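PDB 5ZBL: cytokinin riboside 5'-monophosphate phosphoribohydrolase from Corynebacterium glutamicum, which is a Rossmann-like alpha/beta protein of the SLOG clan, built round a parallel beta sheet and assembled from two subunits. Local coordinates for residues C171-S176 against K183-W188; F124-W129 against K137-Y142. One frame throughout, in Å; residues are numbered along the deposited sequence.

Contact 1 of 2, residues C171-S176 against K183-W188; sequences CLIVES and KAMQTW. With EDO (1,2-ethanediol), chain E.
The carbonyl of C171 meets the indole of W188, two residues ahead of I173. W188 NE1 donates to C171 O over 3.5 Å, with an N-H...O angle of 149°; the bond is weak, and the oxygen sits near the ring plane, at the indole edge. I173 carries the apolar part of the contact with both its branches. Its CG2 lies anti to the backbone N (CG1 at chi1 -60°) and rests on A184 CB at 3.7 Å. The other branch reaches farther: I173 CD1 comes within 3.7 Å of M185 CG, the two side chains crossing at a slant, and lies obliquely 4.0 Å from W188 CD1. E175 extends the strand, its carboxylate taking a bond from ethanediol, O1 to E175 OE2, at 2.9 Å; D143 binds the same diol. The contact thus packs the last helix, 178-186, and the turn after it onto strand 173-175, the outermost strand at one end of the sheet within this chain, and P138 touches both I173 and W188. Its chemistry is mainly hydrophobic: I173 packed on A184, M185 and the indole makes up most of it, while the one hydrogen bond is weak and its acceptor residue poorly ordered, so it probably contributes little.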
ATOM      1  N   CYS A 171       0.880 -16.882   8.012  1.00 78.00           N
ATOM      2  CA  CYS A 171       2.347 -16.958   8.279  1.00 82.00           C
ATOM      3  C   CYS A 171       2.933 -15.568   8.649  1.00 74.14           C
ATOM      4  O   CYS A 171       4.150 -15.350   8.674  1.00 72.66           O
ATOM      5  CB  CYS A 171       3.049 -17.558   7.058  1.00 88.73           C
ATOM      6  SG  CYS A 171       2.113 -17.271   5.538  1.00 97.33           S
ATOM      7  N   LEU A 172       2.023 -14.652   8.956  1.00 64.07           N
ATOM      8  CA  LEU A 172       2.314 -13.281   9.291  1.00 59.92           C
ATOM      9  C   LEU A 172       2.743 -13.163  10.760  1.00 52.33           C
ATOM     10  O   LEU A 172       2.000 -13.577  11.638  1.00 59.97           O
ATOM     11  CB  LEU A 172       1.027 -12.460   9.065  1.00 54.10           C
ATOM     12  CG  LEU A 172       1.080 -11.010   9.489  1.00 53.74           C
ATOM     13  CD1 LEU A 172       2.219 -10.317   8.755  1.00 53.17           C
ATOM     14  CD2 LEU A 172      -0.261 -10.358   9.218  1.00 58.74           C
ATOM     15  N   ILE A 173       3.903 -12.580  11.036  1.00 43.49           N
ATOM     16  CA  ILE A 173       4.318 -12.368  12.435  1.00 38.39           C
ATOM     17  C   ILE A 173       3.691 -11.085  12.943  1.00 32.58           C
ATOM     18  O   ILE A 173       3.716 -10.079  12.272  1.00 35.35           O
ATOM     19  CB  ILE A 173       5.852 -12.328  12.575  1.00 36.33           C
ATOM     20  CG1 ILE A 173       6.486 -13.652  12.087  1.00 37.76           C
ATOM     21  CG2 ILE A 173       6.256 -12.103  13.994  1.00 36.39           C
ATOM     22  CD1 ILE A 173       7.861 -13.439  11.515  1.00 36.27           C
ATOM     23  N   VAL A 174       3.066 -11.148  14.105  1.00 35.76           N
ATOM     24  CA  VAL A 174       2.488  -9.976  14.788  1.00 37.43           C
ATOM     25  C   VAL A 174       2.929  -9.974  16.266  1.00 35.31           C
ATOM     26  O   VAL A 174       2.549 -10.849  16.996  1.00 32.74           O
ATOM     27  CB  VAL A 174       0.950 -10.027  14.752  1.00 38.43           C
ATOM     28  CG1 VAL A 174       0.344  -8.778  15.429  1.00 37.67           C
ATOM     29  CG2 VAL A 174       0.474 -10.204  13.313  1.00 40.92           C
ATOM     30  N   GLU A 175       3.738  -9.015  16.712  1.00 34.95           N
ATOM     31  CA  GLU A 175       4.164  -9.018  18.117  1.00 35.57           C
ATOM     32  C   GLU A 175       4.319  -7.604  18.679  1.00 33.51           C
ATOM     33  O   GLU A 175       4.728  -6.731  17.989  1.00 35.27           O
ATOM     34  CB  GLU A 175       5.458  -9.785  18.294  1.00 36.21           C
ATOM     35  CG  GLU A 175       5.471 -11.275  17.945  1.00 41.62           C
ATOM     36  CD  GLU A 175       4.490 -12.196  18.699  1.00 44.87           C
ATOM     37  OE1 GLU A 175       4.279 -13.316  18.159  1.00 48.40           O
ATOM     38  OE2 GLU A 175       3.929 -11.848  19.775  1.00 45.53           O
ATOM     39  N   SER A 176       3.941  -7.393  19.928  1.00 35.44           N
ATOM     40  CA  SER A 176       4.161  -6.129  20.615  1.00 36.81           C
ATOM     41  C   SER A 176       5.534  -6.133  21.240  1.00 37.63           C
ATOM     42  O   SER A 176       6.101  -5.062  21.467  1.00 39.20           O
ATOM     43  CB  SER A 176       3.115  -5.904  21.693  1.00 37.72           C
ATOM     44  OG  SER A 176       3.105  -7.031  22.567  1.00 39.33           O
ATOM     45  N   LYS A 183      12.774 -12.854  17.430  1.00 41.48           N
ATOM     46  CA  LYS A 183      12.862 -14.314  17.600  1.00 44.41           C
ATOM     47  C   LYS A 183      12.026 -15.036  16.574  1.00 44.35           C
ATOM     48  O   LYS A 183      12.489 -15.989  15.961  1.00 46.27           O
ATOM     49  CB  LYS A 183      12.430 -14.751  18.994  1.00 45.45           C
ATOM     50  CG  LYS A 183      12.525 -16.247  19.244  1.00 48.00           C
ATOM     51  CD  LYS A 183      12.700 -16.559  20.723  1.00 49.96           C
ATOM     52  CE  LYS A 183      13.138 -18.003  20.933  1.00 56.87           C
ATOM     53  NZ  LYS A 183      11.995 -18.889  21.277  1.00 56.25           N
ATOM     54  N   ALA A 184      10.795 -14.575  16.375  1.00 44.07           N
ATOM     55  CA  ALA A 184       9.919 -15.200  15.386  1.00 43.95           C
ATOM     56  C   ALA A 184      10.474 -15.078  13.952  1.00 45.64           C
ATOM     57  O   ALA A 184      10.305 -16.013  13.172  1.00 44.01           O
ATOM     58  CB  ALA A 184       8.502 -14.641  15.481  1.00 43.79           C
ATOM     59  N   MET A 185      11.089 -13.929  13.618  1.00 43.84           N
ATOM     60  CA  MET A 185      11.709 -13.691  12.306  1.00 47.27           C
ATOM     61  C   MET A 185      13.000 -14.555  12.120  1.00 47.73           C
ATOM     62  O   MET A 185      13.301 -14.984  11.009  1.00 51.27           O
ATOM     63  CB  MET A 185      12.035 -12.179  12.094  1.00 46.70           C
ATOM     64  CG  MET A 185      10.838 -11.220  11.943  1.00 48.36           C
ATOM     65  SD  MET A 185      11.284  -9.454  11.816  1.00 41.58           S
ATOM     66  CE  MET A 185      11.828  -9.472  10.121  1.00 40.54           C
ATOM     67  N   GLN A 186      13.742 -14.813  13.194  1.00 49.19           N
ATOM     68  CA  GLN A 186      14.962 -15.663  13.141  1.00 47.76           C
ATOM     69  C   GLN A 186      14.658 -17.136  12.890  1.00 53.07           C
ATOM     70  O   GLN A 186      15.340 -17.789  12.076  1.00 56.11           O
ATOM     71  CB  GLN A 186      15.790 -15.517  14.423  1.00 49.24           C
ATOM     72  CG  GLN A 186      16.523 -14.192  14.539  1.00 49.38           C
ATOM     73  CD  GLN A 186      17.235 -14.017  15.879  1.00 53.55           C
ATOM     74  OE1 GLN A 186      16.645 -14.166  16.955  1.00 60.34           O
ATOM     75  NE2 GLN A 186      18.506 -13.663  15.816  1.00 48.56           N
ATOM     76  N   THR A 187      13.618 -17.645  13.553  1.00 56.32           N
ATOM     77  CA  THR A 187      13.203 -19.071  13.474  1.00 58.02           C
ATOM     78  C   THR A 187      12.176 -19.375  12.381  1.00 62.26           C
ATOM     79  O   THR A 187      11.783 -20.527  12.200  1.00 67.01           O
ATOM     80  CB  THR A 187      12.676 -19.601  14.853  1.00 55.92           C
ATOM     81  OG1 THR A 187      11.416 -18.986  15.215  1.00 51.67           O
ATOM     82  CG2 THR A 187      13.722 -19.334  15.940  1.00 49.20           C
ATOM     83  N   TRP A 188      11.771 -18.353  11.632  1.00 63.41           N
ATOM     84  CA  TRP A 188      10.765 -18.499  10.568  1.00 58.77           C
ATOM     85  C   TRP A 188      11.279 -19.275   9.336  1.00 66.14           C
ATOM     86  O   TRP A 188      12.450 -19.157   8.956  1.00 65.03           O
ATOM     87  CB  TRP A 188      10.315 -17.093  10.164  1.00 53.46           C
ATOM     88  CG  TRP A 188       9.299 -16.984   9.140  1.00 53.41           C
ATOM     89  CD1 TRP A 188       7.974 -16.778   9.327  1.00 55.12           C
ATOM     90  CD2 TRP A 188       9.516 -16.988   7.723  1.00 56.15           C
ATOM     91  NE1 TRP A 188       7.332 -16.691   8.105  1.00 61.14           N
ATOM     92  CE2 TRP A 188       8.264 -16.815   7.108  1.00 57.84           C
ATOM     93  CE3 TRP A 188      10.649 -17.123   6.917  1.00 57.75           C
ATOM     94  CZ2 TRP A 188       8.115 -16.768   5.725  1.00 59.85           C
ATOM     95  CZ3 TRP A 188      10.497 -17.075   5.532  1.00 59.86           C
ATOM     96  CH2 TRP A 188       9.248 -16.903   4.957  1.00 56.17           C
TER
HETATM   97  C1  EDO E 301       0.787  -9.886  20.687  1.00 62.01           C
HETATM   98  O1  EDO E 301       1.157 -11.233  20.378  1.00 54.10           O
HETATM   99  C2  EDO E 301       0.659  -9.073  19.391  1.00 60.28           C
HETATM  100  O2  EDO E 301      -0.432  -8.151  19.479  1.00 56.52           O

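Contact 2 of 2, residues F124-W129 against K137-Y142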
ATOM      1  N   PHE A 124       1.872  -3.475   2.104  1.00 39.05           N
ATOM      2  CA  PHE A 124       1.018  -4.132   1.135  1.00 38.91           C
ATOM      3  C   PHE A 124       1.735  -4.459  -0.168  1.00 38.34           C
ATOM      4  O   PHE A 124       1.396  -5.439  -0.859  1.00 37.91           O
ATOM      5  CB  PHE A 124      -0.254  -3.300   0.919  1.00 42.21           C
ATOM      6  CG  PHE A 124      -1.285  -3.535   1.972  1.00 47.33           C
ATOM      7  CD1 PHE A 124      -1.933  -4.758   2.035  1.00 53.91           C
ATOM      8  CD2 PHE A 124      -1.607  -2.572   2.897  1.00 51.73           C
ATOM      9  CE1 PHE A 124      -2.888  -5.013   2.996  1.00 55.31           C
ATOM     10  CE2 PHE A 124      -2.552  -2.822   3.875  1.00 50.17           C
ATOM     11  CZ  PHE A 124      -3.183  -4.048   3.925  1.00 54.01           C
ATOM     12  N   GLU A 125       2.715  -3.631  -0.496  1.00 37.53           N
ATOM     13  CA  GLU A 125       3.652  -3.892  -1.569  1.00 42.52           C
ATOM     14  C   GLU A 125       4.420  -5.211  -1.348  1.00 44.31           C
ATOM     15  O   GLU A 125       4.387  -6.105  -2.240  1.00 36.66           O
ATOM     16  CB  GLU A 125       4.570  -2.691  -1.745  1.00 45.11           C
ATOM     17  CG  GLU A 125       5.650  -2.755  -2.812  1.00 49.07           C
ATOM     18  CD  GLU A 125       5.126  -2.604  -4.195  1.00 49.32           C
ATOM     19  OE1 GLU A 125       5.389  -1.567  -4.850  1.00 52.21           O
ATOM     20  OE2 GLU A 125       4.463  -3.546  -4.623  1.00 57.58           O
ATOM     21  N   VAL A 126       5.024  -5.413  -0.174  1.00 43.58           N
ATOM     22  CA  VAL A 126       5.767  -6.672  -0.029  1.00 51.10           C
ATOM     23  C   VAL A 126       4.812  -7.871  -0.051  1.00 53.59           C
ATOM     24  O   VAL A 126       5.170  -8.908  -0.582  1.00 60.63           O
ATOM     25  CB  VAL A 126       6.753  -6.721   1.154  1.00 51.83           C
ATOM     26  CG1 VAL A 126       7.654  -5.505   1.121  1.00 54.87           C
ATOM     27  CG2 VAL A 126       6.048  -6.826   2.483  1.00 60.59           C
ATOM     28  N   TRP A 127       3.608  -7.720   0.494  1.00 52.35           N
ATOM     29  CA  TRP A 127       2.618  -8.800   0.446  1.00 56.50           C
ATOM     30  C   TRP A 127       2.183  -9.140  -0.966  1.00 57.21           C
ATOM     31  O   TRP A 127       2.134 -10.304  -1.341  1.00 59.23           O
ATOM     32  CB  TRP A 127       1.355  -8.461   1.274  1.00 55.89           C
ATOM     33  CG  TRP A 127       1.469  -8.773   2.709  1.00 58.41           C
ATOM     34  CD1 TRP A 127       2.270  -9.719   3.297  1.00 56.29           C
ATOM     35  CD2 TRP A 127       0.732  -8.166   3.764  1.00 59.94           C
ATOM     36  NE1 TRP A 127       2.081  -9.721   4.643  1.00 61.29           N
ATOM     37  CE2 TRP A 127       1.144  -8.776   4.963  1.00 59.71           C
ATOM     38  CE3 TRP A 127      -0.227  -7.158   3.815  1.00 56.59           C
ATOM     39  CZ2 TRP A 127       0.624  -8.411   6.199  1.00 59.91           C
ATOM     40  CZ3 TRP A 127      -0.745  -6.795   5.043  1.00 59.93           C
ATOM     41  CH2 TRP A 127      -0.312  -7.411   6.222  1.00 61.40           C
ATOM     42  N   THR A 128       1.827  -8.120  -1.727  1.00 57.65           N
ATOM     43  CA  THR A 128       1.499  -8.291  -3.123  1.00 63.32           C
ATOM     44  C   THR A 128       2.627  -9.039  -3.844  1.00 69.05           C
ATOM     45  O   THR A 128       2.348  -9.807  -4.754  1.00 75.82           O
ATOM     46  CB  THR A 128       1.251  -6.933  -3.803  1.00 67.22           C
ATOM     47  OG1 THR A 128       0.223  -6.225  -3.091  1.00 67.35           O
ATOM     48  CG2 THR A 128       0.830  -7.108  -5.246  1.00 67.12           C
ATOM     49  N   TRP A 129       3.879  -8.811  -3.436  1.00 67.08           N
ATOM     50  CA  TRP A 129       5.032  -9.535  -3.983  1.00 68.56           C
ATOM     51  C   TRP A 129       5.132 -10.961  -3.443  1.00 71.37           C
ATOM     52  O   TRP A 129       5.364 -11.891  -4.224  1.00 63.97           O
ATOM     53  CB  TRP A 129       6.346  -8.797  -3.697  1.00 64.23           C
ATOM     54  CG  TRP A 129       6.554  -7.579  -4.476  1.00 64.70           C
ATOM     55  CD1 TRP A 129       5.912  -7.210  -5.620  1.00 67.13           C
ATOM     56  CD2 TRP A 129       7.503  -6.537  -4.193  1.00 67.68           C
ATOM     57  NE1 TRP A 129       6.386  -5.996  -6.057  1.00 70.89           N
ATOM     58  CE2 TRP A 129       7.359  -5.556  -5.201  1.00 69.10           C
ATOM     59  CE3 TRP A 129       8.450  -6.329  -3.178  1.00 70.45           C
ATOM     60  CZ2 TRP A 129       8.129  -4.372  -5.225  1.00 70.27           C
ATOM     61  CZ3 TRP A 129       9.216  -5.141  -3.201  1.00 69.44           C
ATOM     62  CH2 TRP A 129       9.054  -4.192  -4.222  1.00 68.56           C
ATOM     63  N   LYS A 137      10.293 -13.996   2.433  1.00 46.02           N
ATOM     64  CA  LYS A 137      10.991 -13.452   3.563  1.00 42.08           C
ATOM     65  C   LYS A 137       9.943 -13.136   4.614  1.00 39.34           C
ATOM     66  O   LYS A 137       8.860 -12.722   4.277  1.00 43.21           O
ATOM     67  CB  LYS A 137      11.733 -12.174   3.158  1.00 44.30           C
ATOM     68  CG  LYS A 137      12.876 -12.383   2.164  1.00 46.50           C
ATOM     69  CD  LYS A 137      13.438 -11.050   1.660  1.00 48.36           C
ATOM     70  CE  LYS A 137      14.713 -11.245   0.833  1.00 46.28           C
ATOM     71  NZ  LYS A 137      15.202  -9.951   0.281  1.00 47.16           N
ATOM     72  N   PRO A 138      10.262 -13.312   5.896  1.00 38.68           N
ATOM     73  CA  PRO A 138       9.261 -13.022   6.941  1.00 37.38           C
ATOM     74  C   PRO A 138       8.849 -11.555   6.963  1.00 37.15           C
ATOM     75  O   PRO A 138       9.686 -10.683   6.755  1.00 34.71           O
ATOM     76  CB  PRO A 138       9.979 -13.371   8.237  1.00 37.78           C
ATOM     77  CG  PRO A 138      11.431 -13.354   7.900  1.00 39.48           C
ATOM     78  CD  PRO A 138      11.575 -13.707   6.449  1.00 37.70           C
ATOM     79  N   VAL A 139       7.555 -11.323   7.148  1.00 39.14           N
ATOM     80  CA  VAL A 139       6.992  -9.963   7.321  1.00 39.74           C
ATOM     81  C   VAL A 139       6.404  -9.916   8.721  1.00 41.24           C
ATOM     82  O   VAL A 139       5.653 -10.815   9.113  1.00 42.07           O
ATOM     83  CB  VAL A 139       5.931  -9.665   6.293  1.00 35.78           C
ATOM     84  CG1 VAL A 139       5.375  -8.246   6.458  1.00 40.38           C
ATOM     85  CG2 VAL A 139       6.519  -9.866   4.911  1.00 36.49           C
ATOM     86  N   ALA A 140       6.808  -8.910   9.493  1.00 40.25           N
ATOM     87  CA  ALA A 140       6.388  -8.803  10.881  1.00 39.81           C
ATOM     88  C   ALA A 140       5.750  -7.450  11.152  1.00 37.40           C
ATOM     89  O   ALA A 140       6.246  -6.420  10.701  1.00 39.02           O
ATOM     90  CB  ALA A 140       7.564  -9.008  11.799  1.00 39.64           C
ATOM     91  N   LEU A 141       4.652  -7.468  11.898  1.00 37.62           N
ATOM     92  CA  LEU A 141       3.987  -6.255  12.343  1.00 37.97           C
ATOM     93  C   LEU A 141       4.349  -6.021  13.807  1.00 36.90           C
ATOM     94  O   LEU A 141       4.028  -6.822  14.668  1.00 37.41           O
ATOM     95  CB  LEU A 141       2.482  -6.389  12.168  1.00 38.63           C
ATOM     96  CG  LEU A 141       1.954  -6.801  10.804  1.00 38.49           C
ATOM     97  CD1 LEU A 141       0.431  -6.796  10.862  1.00 41.17           C
ATOM     98  CD2 LEU A 141       2.476  -5.869   9.726  1.00 36.92           C
ATOM     99  N   TYR A 142       5.059  -4.932  14.061  1.00 36.62           N
ATOM    100  CA  TYR A 142       5.468  -4.569  15.406  1.00 37.82           C
ATOM    101  C   TYR A 142       4.273  -3.842  16.025  1.00 37.55           C
ATOM    102  O   TYR A 142       4.041  -2.638  15.765  1.00 34.37           O
ATOM    103  CB  TYR A 142       6.747  -3.711  15.352  1.00 39.02           C
ATOM    104  CG  TYR A 142       7.431  -3.341  16.668  1.00 39.12           C
ATOM    105  CD1 TYR A 142       7.446  -4.205  17.759  1.00 35.09           C
ATOM    106  CD2 TYR A 142       8.094  -2.119  16.794  1.00 37.33           C
ATOM    107  CE1 TYR A 142       8.099  -3.865  18.914  1.00 37.01           C
ATOM    108  CE2 TYR A 142       8.761  -1.772  17.947  1.00 36.02           C
ATOM    109  CZ  TYR A 142       8.752  -2.645  19.022  1.00 40.62           C
ATOM    110  OH  TYR A 142       9.410  -2.318  20.226  1.00 37.55           O
TER
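Within the beta-alpha-beta unit of strand 110-112, helix 117-130 and strand 139-142, the Rossmann-like core brings V126 and W127 of the helix down onto V139 of the strand that follows it. V139 presents its two methyls to two different residues. Its CG2 meets V126 CG2 at 3.9 Å, the side chains crossing obliquely, and its CG1 lies 4.0 Å from W127 NE1, approaching the indole at a slant. This split follows from the V139 torsion, with CG1 anti to the backbone N (chi1 -179°) and CG2 beside it. The bond from CA to CB of W127 does not aim straight at the strand, but the end of the ring swings nearer to it. All three residues are buried, and the contact is van der Waals packing, with the indole NE1 the atom of W127 nearest V139. F110 of the neighbouring strand touches both valines, while F168 meets W127 edge to face and the ring of F124 brings CD1 to the indole edge, in its plane. The far side of the helix faces the second subunit, where F124 packs on L120 and T128 on A117 of that chain. On the helix itself, F124 O accepts twice, from T128 N at 2.9 Å and from T128 OG1 at 2.6 Å, the two donors reaching it from opposite faces of the carbonyl plane.

Contact 2 closes before contact 1 opens along the chain, and their centres lie 11 Å apart. Strands 139-142 and 173-175 are parallel neighbours in one sheet, so the contacts are joined directly: I173 O lies 2.8 Å from L141 N, and E175 N lies 3.0 Å from L141 O, both probable hydrogen bonds. In contact 2, V139 points to helix 117-130; A140, pointing away from that helix, touches M185 of helix 178-186, the helix of contact 1. Together they place helices on the two faces of the same end of the sheet, one facing the partner subunit and the other closing the fold near the C-terminus.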